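Local coordinates for protein phenol hydroxylase component phO (PDB 3U52) that probably serves as a small component of a multicomponent phenol hydroxylase that inserts oxygen into phenol, packed against the chain of another protein in the complex, at residues 22-28 against 40-46; 15-20 against 99-103. All coordinates share one frame; numbering follows the deposited sequence.

Contact 1 of 2, residues 22-28 against 40-46; sequences GMQLLYV and FALLVQP
With its CG anti to the carbonyl carbon (chi1 -58°), Tyr27 sets one ring edge against the neighbouring strand: CE1 lies 3.7 Å from Ala41 CB, and Phe40 O sits in the ring plane. Leu43, whose CG is anti to the backbone N (chi1 -165°), leans toward the neighbouring segment, and its CG meets Met23 CB at 3.6 Å, the two side chains crossing at about a right angle. Met23 bends on past it to lie alongside Gln45, its SD against the terminal amide. Strands 24-28 and 40-44 run antiparallel, with hydrogen-bonded pairs at Gln24-Val44, Leu26-Leu42 and Val28-Phe40. The middle pair is closed in both directions, Leu42 N to Leu26 O at 2.7 Å and Leu26 N to Leu42 O at 2.8 Å. At the non-hydrogen-bonded positions CA-H...O contacts fill in, such as Tyr27 CA to Phe40 O. On the face with Leu26 and Val44, Val28 CG2 touches Leu42 CD1 at 3.5 Å, and helix 50-62 covers this face, Leu53 on Leu26, Ile57 on Val44 and Leu58 on Val28. Gln24 slides past Pro46, its OE1 near Pro46 CB, while its NE2 is held by Ile98 O. The sheet face bearing Leu25 and Tyr27 packs on the chain of another protein, which also hydrogen-bonds Ala41 O. Backbone bonding thus fixes the hairpin's register, while apolar branches pack one face against the helix and the other serves an intermolecular interface.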
loop_
_atom_site.group_PDB
_atom_site.type_symbol
_atom_site.label_atom_id
_atom_site.label_comp_id
_atom_site.label_asym_id
_atom_site.label_seq_id
_atom_site.Cartn_x
_atom_site.Cartn_y
_atom_site.Cartn_z
ATOM N N GLY E 22 -2.133 -34.831 -49.348
ATOM C CA GLY E 22 -2.492 -36.142 -49.882
ATOM C C GLY E 22 -3.337 -36.967 -48.935
ATOM O O GLY E 22 -3.982 -37.932 -49.368
ATOM N N MET E 23 -3.326 -36.605 -47.651
ATOM C CA MET E 23 -4.071 -37.349 -46.637
ATOM C C MET E 23 -5.477 -36.812 -46.451
ATOM O O MET E 23 -5.903 -35.881 -47.139
ATOM C CB MET E 23 -3.322 -37.313 -45.320
ATOM C CG MET E 23 -1.845 -37.410 -45.493
ATOM S SD MET E 23 -1.345 -39.051 -45.014
ATOM C CE MET E 23 0.033 -38.604 -43.955
ATOM N N GLN E 24 -6.212 -37.410 -45.525
ATOM C CA GLN E 24 -7.506 -36.899 -45.194
ATOM C C GLN E 24 -7.704 -37.074 -43.684
ATOM O O GLN E 24 -7.114 -37.972 -43.067
ATOM C CB GLN E 24 -8.615 -37.613 -46.018
ATOM C CG GLN E 24 -8.913 -39.054 -45.575
ATOM C CD GLN E 24 -9.761 -39.799 -46.613
ATOM O OE1 GLN E 24 -9.858 -39.372 -47.760
ATOM N NE2 GLN E 24 -10.376 -40.894 -46.213
ATOM N N LEU E 25 -8.524 -36.208 -43.099
ATOM C CA LEU E 25 -8.973 -36.352 -41.681
ATOM C C LEU E 25 -10.050 -37.424 -41.564
ATOM O O LEU E 25 -10.964 -37.503 -42.384
ATOM C CB LEU E 25 -9.555 -35.018 -41.152
ATOM C CG LEU E 25 -8.504 -33.920 -40.874
ATOM C CD1 LEU E 25 -9.207 -32.602 -40.637
ATOM C CD2 LEU E 25 -7.536 -34.314 -39.737
ATOM N N LEU E 26 -9.938 -38.221 -40.517
ATOM C CA LEU E 26 -10.952 -39.200 -40.174
ATOM C C LEU E 26 -11.151 -39.168 -38.652
ATOM O O LEU E 26 -10.180 -39.159 -37.873
ATOM C CB LEU E 26 -10.499 -40.604 -40.609
ATOM C CG LEU E 26 -11.363 -41.796 -40.181
ATOM C CD1 LEU E 26 -12.760 -41.748 -40.761
ATOM C CD2 LEU E 26 -10.671 -43.113 -40.593
ATOM N N TYR E 27 -12.402 -39.232 -38.227
ATOM C CA TYR E 27 -12.696 -39.254 -36.798
ATOM C C TYR E 27 -13.274 -40.575 -36.440
ATOM O O TYR E 27 -14.095 -41.088 -37.183
ATOM C CB TYR E 27 -13.744 -38.173 -36.448
ATOM C CG TYR E 27 -13.352 -36.762 -36.823
ATOM C CD1 TYR E 27 -12.313 -36.095 -36.156
ATOM C CD2 TYR E 27 -14.010 -36.097 -37.844
ATOM C CE1 TYR E 27 -11.951 -34.789 -36.517
ATOM C CE2 TYR E 27 -13.641 -34.806 -38.225
ATOM C CZ TYR E 27 -12.614 -34.163 -37.563
ATOM O OH TYR E 27 -12.291 -32.853 -37.941
ATOM N N VAL E 28 -12.900 -41.127 -35.300
ATOM C CA VAL E 28 -13.487 -42.379 -34.894
ATOM C C VAL E 28 -14.048 -42.287 -33.479
ATOM O O VAL E 28 -13.328 -41.912 -32.541
ATOM C CB VAL E 28 -12.459 -43.548 -34.974
ATOM C CG1 VAL E 28 -13.140 -44.903 -34.519
ATOM C CG2 VAL E 28 -11.802 -43.660 -36.422
ATOM N N PHE E 40 -11.419 -39.727 -31.602
ATOM C CA PHE E 40 -10.068 -39.548 -32.134
ATOM C C PHE E 40 -10.118 -38.785 -33.420
ATOM O O PHE E 40 -11.006 -39.016 -34.232
ATOM C CB PHE E 40 -9.443 -40.892 -32.405
ATOM C CG PHE E 40 -9.294 -41.765 -31.190
ATOM C CD1 PHE E 40 -8.604 -41.325 -30.060
ATOM C CD2 PHE E 40 -9.790 -43.060 -31.209
ATOM C CE1 PHE E 40 -8.428 -42.153 -28.960
ATOM C CE2 PHE E 40 -9.619 -43.909 -30.098
ATOM C CZ PHE E 40 -8.944 -43.439 -28.977
ATOM N N ALA E 41 -9.160 -37.896 -33.622
ATOM C CA ALA E 41 -8.971 -37.220 -34.912
ATOM C C ALA E 41 -7.719 -37.798 -35.522
ATOM O O ALA E 41 -6.621 -37.676 -34.962
ATOM C CB ALA E 41 -8.825 -35.720 -34.743
ATOM N N LEU E 42 -7.888 -38.473 -36.650
ATOM C CA LEU E 42 -6.774 -39.157 -37.302
ATOM C C LEU E 42 -6.452 -38.550 -38.698
ATOM O O LEU E 42 -7.347 -37.992 -39.370
ATOM C CB LEU E 42 -7.113 -40.646 -37.425
ATOM C CG LEU E 42 -7.701 -41.293 -36.162
ATOM C CD1 LEU E 42 -8.448 -42.567 -36.580
ATOM C CD2 LEU E 42 -6.603 -41.630 -35.175
ATOM N N LEU E 43 -5.176 -38.642 -39.100
ATOM C CA LEU E 43 -4.718 -38.286 -40.435
ATOM C C LEU E 43 -4.249 -39.591 -41.052
ATOM O O LEU E 43 -3.352 -40.274 -40.531
ATOM C CB LEU E 43 -3.548 -37.305 -40.395
ATOM C CG LEU E 43 -3.298 -36.644 -41.769
ATOM C CD1 LEU E 43 -4.387 -35.638 -42.096
ATOM C CD2 LEU E 43 -1.936 -35.994 -41.878
ATOM N N VAL E 44 -4.834 -39.877 -42.205
ATOM C CA VAL E 44 -4.933 -41.219 -42.760
ATOM C C VAL E 44 -4.727 -41.127 -44.295
ATOM O O VAL E 44 -5.070 -40.103 -44.915
ATOM C CB VAL E 44 -6.349 -41.705 -42.338
ATOM C CG1 VAL E 44 -7.365 -41.810 -43.448
ATOM C CG2 VAL E 44 -6.342 -42.774 -41.317
ATOM N N GLN E 45 -4.149 -42.178 -44.887
ATOM C CA GLN E 45 -3.964 -42.226 -46.357
ATOM C C GLN E 45 -5.253 -42.784 -46.955
ATOM O O GLN E 45 -5.626 -43.909 -46.637
ATOM C CB GLN E 45 -2.750 -43.100 -46.767
ATOM C CG GLN E 45 -1.592 -43.286 -45.700
ATOM C CD GLN E 45 -0.418 -42.275 -45.802
ATOM O OE1 GLN E 45 -0.276 -41.550 -46.807
ATOM N NE2 GLN E 45 0.433 -42.226 -44.742
ATOM N N PRO E 46 -5.937 -42.019 -47.827
ATOM C CA PRO E 46 -7.193 -42.488 -48.441
ATOM C C PRO E 46 -7.042 -43.857 -49.172
ATOM O O PRO E 46 -8.021 -44.584 -49.373
ATOM C CB PRO E 46 -7.553 -41.366 -49.416
ATOM C CG PRO E 46 -6.335 -40.475 -49.506
ATOM C CD PRO E 46 -5.538 -40.679 -48.304
#

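Contact 2 of 2, residues 15-20 against 99-103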
loop_
_atom_site.group_PDB
_atom_site.type_symbol
_atom_site.label_atom_id
_atom_site.label_comp_id
_atom_site.label_asym_id
_atom_site.label_seq_id
_atom_site.Cartn_x
_atom_site.Cartn_y
_atom_site.Cartn_z
ATOM N N ASP E 15 -10.044 -25.904 -43.588
ATOM C CA ASP E 15 -9.717 -27.333 -43.515
ATOM C C ASP E 15 -10.203 -28.159 -44.720
ATOM O O ASP E 15 -10.487 -29.349 -44.585
ATOM C CB ASP E 15 -10.224 -27.979 -42.212
ATOM C CG ASP E 15 -9.673 -27.285 -40.954
ATOM O OD1 ASP E 15 -10.464 -27.046 -39.988
ATOM O OD2 ASP E 15 -8.448 -27.021 -40.928
ATOM N N LYS E 16 -10.235 -27.545 -45.905
ATOM C CA LYS E 16 -10.496 -28.301 -47.133
ATOM C C LYS E 16 -9.424 -29.394 -47.367
ATOM O O LYS E 16 -8.267 -29.291 -46.908
ATOM C CB LYS E 16 -10.691 -27.337 -48.322
ATOM C CG LYS E 16 -9.450 -26.573 -48.703
ATOM C CD LYS E 16 -9.834 -25.497 -49.693
ATOM C CE LYS E 16 -8.634 -24.621 -50.031
ATOM N NZ LYS E 16 -8.963 -23.556 -51.064
ATOM N N VAL E 17 -9.822 -30.477 -48.027
ATOM C CA VAL E 17 -8.938 -31.645 -48.153
ATOM C C VAL E 17 -7.585 -31.330 -48.804
ATOM O O VAL E 17 -6.557 -31.884 -48.424
ATOM C CB VAL E 17 -9.610 -32.880 -48.835
ATOM C CG1 VAL E 17 -9.985 -32.587 -50.315
ATOM C CG2 VAL E 17 -8.681 -34.033 -48.740
ATOM N N GLU E 18 -7.604 -30.408 -49.756
ATOM C CA GLU E 18 -6.378 -29.930 -50.426
ATOM C C GLU E 18 -5.280 -29.525 -49.454
ATOM O O GLU E 18 -4.125 -29.551 -49.826
ATOM C CB GLU E 18 -6.693 -28.757 -51.368
ATOM C CG GLU E 18 -7.715 -29.071 -52.470
ATOM C CD GLU E 18 -9.186 -29.009 -52.010
ATOM O OE1 GLU E 18 -9.496 -29.369 -50.847
ATOM O OE2 GLU E 18 -10.051 -28.626 -52.833
ATOM N N ASN E 19 -5.624 -29.147 -48.213
ATOM C CA ASN E 19 -4.617 -28.663 -47.252
ATOM C C ASN E 19 -3.913 -29.759 -46.476
ATOM O O ASN E 19 -3.105 -29.497 -45.580
ATOM C CB ASN E 19 -5.221 -27.608 -46.321
ATOM C CG ASN E 19 -5.637 -26.342 -47.053
ATOM O OD1 ASN E 19 -5.179 -26.061 -48.157
ATOM N ND2 ASN E 19 -6.522 -25.578 -46.449
ATOM N N PHE E 20 -4.193 -31.002 -46.831
ATOM C CA PHE E 20 -3.696 -32.121 -46.024
ATOM C C PHE E 20 -2.616 -33.031 -46.668
ATOM O O PHE E 20 -2.339 -34.133 -46.182
ATOM C CB PHE E 20 -4.893 -32.878 -45.387
ATOM C CG PHE E 20 -5.640 -32.050 -44.342
ATOM C CD1 PHE E 20 -5.246 -32.083 -43.012
ATOM C CD2 PHE E 20 -6.688 -31.203 -44.711
ATOM C CE1 PHE E 20 -5.939 -31.343 -42.052
ATOM C CE2 PHE E 20 -7.390 -30.434 -43.741
ATOM C CZ PHE E 20 -6.979 -30.507 -42.417
ATOM N N ASP E 99 -14.721 -40.481 -46.747
ATOM C CA ASP E 99 -14.145 -39.266 -47.315
ATOM C C ASP E 99 -13.622 -38.319 -46.193
ATOM O O ASP E 99 -13.652 -38.678 -45.001
ATOM C CB ASP E 99 -15.150 -38.575 -48.232
ATOM C CG ASP E 99 -16.359 -38.014 -47.495
ATOM O OD1 ASP E 99 -16.335 -37.792 -46.235
ATOM O OD2 ASP E 99 -17.358 -37.746 -48.211
ATOM N N HIS E 100 -13.101 -37.163 -46.589
ATOM C CA HIS E 100 -12.392 -36.267 -45.654
ATOM C C HIS E 100 -13.374 -35.772 -44.584
ATOM O O HIS E 100 -14.498 -35.401 -44.890
ATOM C CB HIS E 100 -11.745 -35.136 -46.456
ATOM C CG HIS E 100 -11.084 -34.079 -45.643
ATOM N ND1 HIS E 100 -9.975 -34.309 -44.863
ATOM C CD2 HIS E 100 -11.369 -32.758 -45.523
ATOM C CE1 HIS E 100 -9.591 -33.168 -44.305
ATOM N NE2 HIS E 100 -10.429 -32.215 -44.683
ATOM N N LYS E 101 -12.942 -35.828 -43.334
ATOM C CA LYS E 101 -13.780 -35.454 -42.185
ATOM C C LYS E 101 -15.075 -36.288 -41.956
ATOM O O LYS E 101 -16.021 -35.852 -41.287
ATOM C CB LYS E 101 -14.041 -33.936 -42.208
ATOM C CG LYS E 101 -12.839 -33.113 -41.710
ATOM C CD LYS E 101 -13.291 -31.691 -41.294
ATOM C CE LYS E 101 -13.303 -30.800 -42.550
ATOM N NZ LYS E 101 -14.080 -29.564 -42.303
ATOM N N SER E 102 -15.105 -37.499 -42.497
ATOM C CA SER E 102 -16.086 -38.509 -42.061
ATOM C C SER E 102 -15.848 -38.895 -40.602
ATOM O O SER E 102 -14.707 -38.855 -40.089
ATOM C CB SER E 102 -16.012 -39.769 -42.953
ATOM O OG SER E 102 -16.676 -39.479 -44.176
ATOM N N MET E 103 -16.915 -39.323 -39.955
ATOM C CA MET E 103 -16.775 -39.965 -38.642
ATOM C C MET E 103 -17.323 -41.357 -38.737
ATOM O O MET E 103 -18.468 -41.530 -39.114
ATOM C CB MET E 103 -17.531 -39.211 -37.549
ATOM C CG MET E 103 -17.219 -39.786 -36.141
ATOM S SD MET E 103 -17.802 -38.828 -34.813
ATOM C CE MET E 103 -16.316 -38.043 -34.340
HETATM O O HOH W 1 -13.088 -27.891 -40.141
#
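His100 NE2 donates to the backbone carbonyl of Asp15, NE2 to O 2.9 Å, in a bond at 157° that lies near the imidazole plane and nearly follows the C=O direction. The other ring nitrogen, ND1, accepts from Leu25 N, so both nitrogens are used and the ring's rotation is fixed. Extended from the main chain with CG anti to the backbone N (chi1 175°), the imidazole reaches in among Asp15, Val17 and Phe20. Val17 covers one face, its CA 3.9 Å from the ring centroid in a CH-pi contact and its CB 3.7 Å from His100 CG; Lys101 CG lies over the opposite face. His100 CE1 lies over one face of the Phe20 ring, 3.5 Å from Phe20 CD2, the two rings meeting obliquely with planes at 50°. Putting an alanine in place of His100 would probably leave Asp15 O and Leu25 N without their shared partner and open a gap between Val17 and Phe20. Beside this, one water joins the acidic and basic ends, 2.8 Å from Asp15 OD1 and 2.9 Å from Lys101 NZ; that ammonium also bonds the backbone of another protein's chain. Ser102 OG donates to Asp99 OD1 from above the carboxylate plane, 2.7 Å away. The motif is a type II beta turn, Asp99 to Ser102, leading into strand 102-107 and pinned by its histidine to the loop around a short 3-10 segment, 17-19.

How the contacts relate
The centres of contacts 1 and 2 lie about 8 Å apart, and the two adjoin through strand 24-29. Along the chain, segment 15-20 comes first, then both strands of contact 1, and segment 99-103 last, which nests the hairpin inside the long loop closed by contact 2. In the mixed sheet, strand 24-29 runs between its antiparallel hairpin partner 40-44 and the parallel strand 102-107. Leu25 joins the two sites: its O lies 2.8 Å from Lys101 N, a probable hydrogen bond, and its side chain packs on Phe20. The loop before the first strand is thereby held against the sheet where strand 102-107 begins, and both contacts reach the chain of another protein.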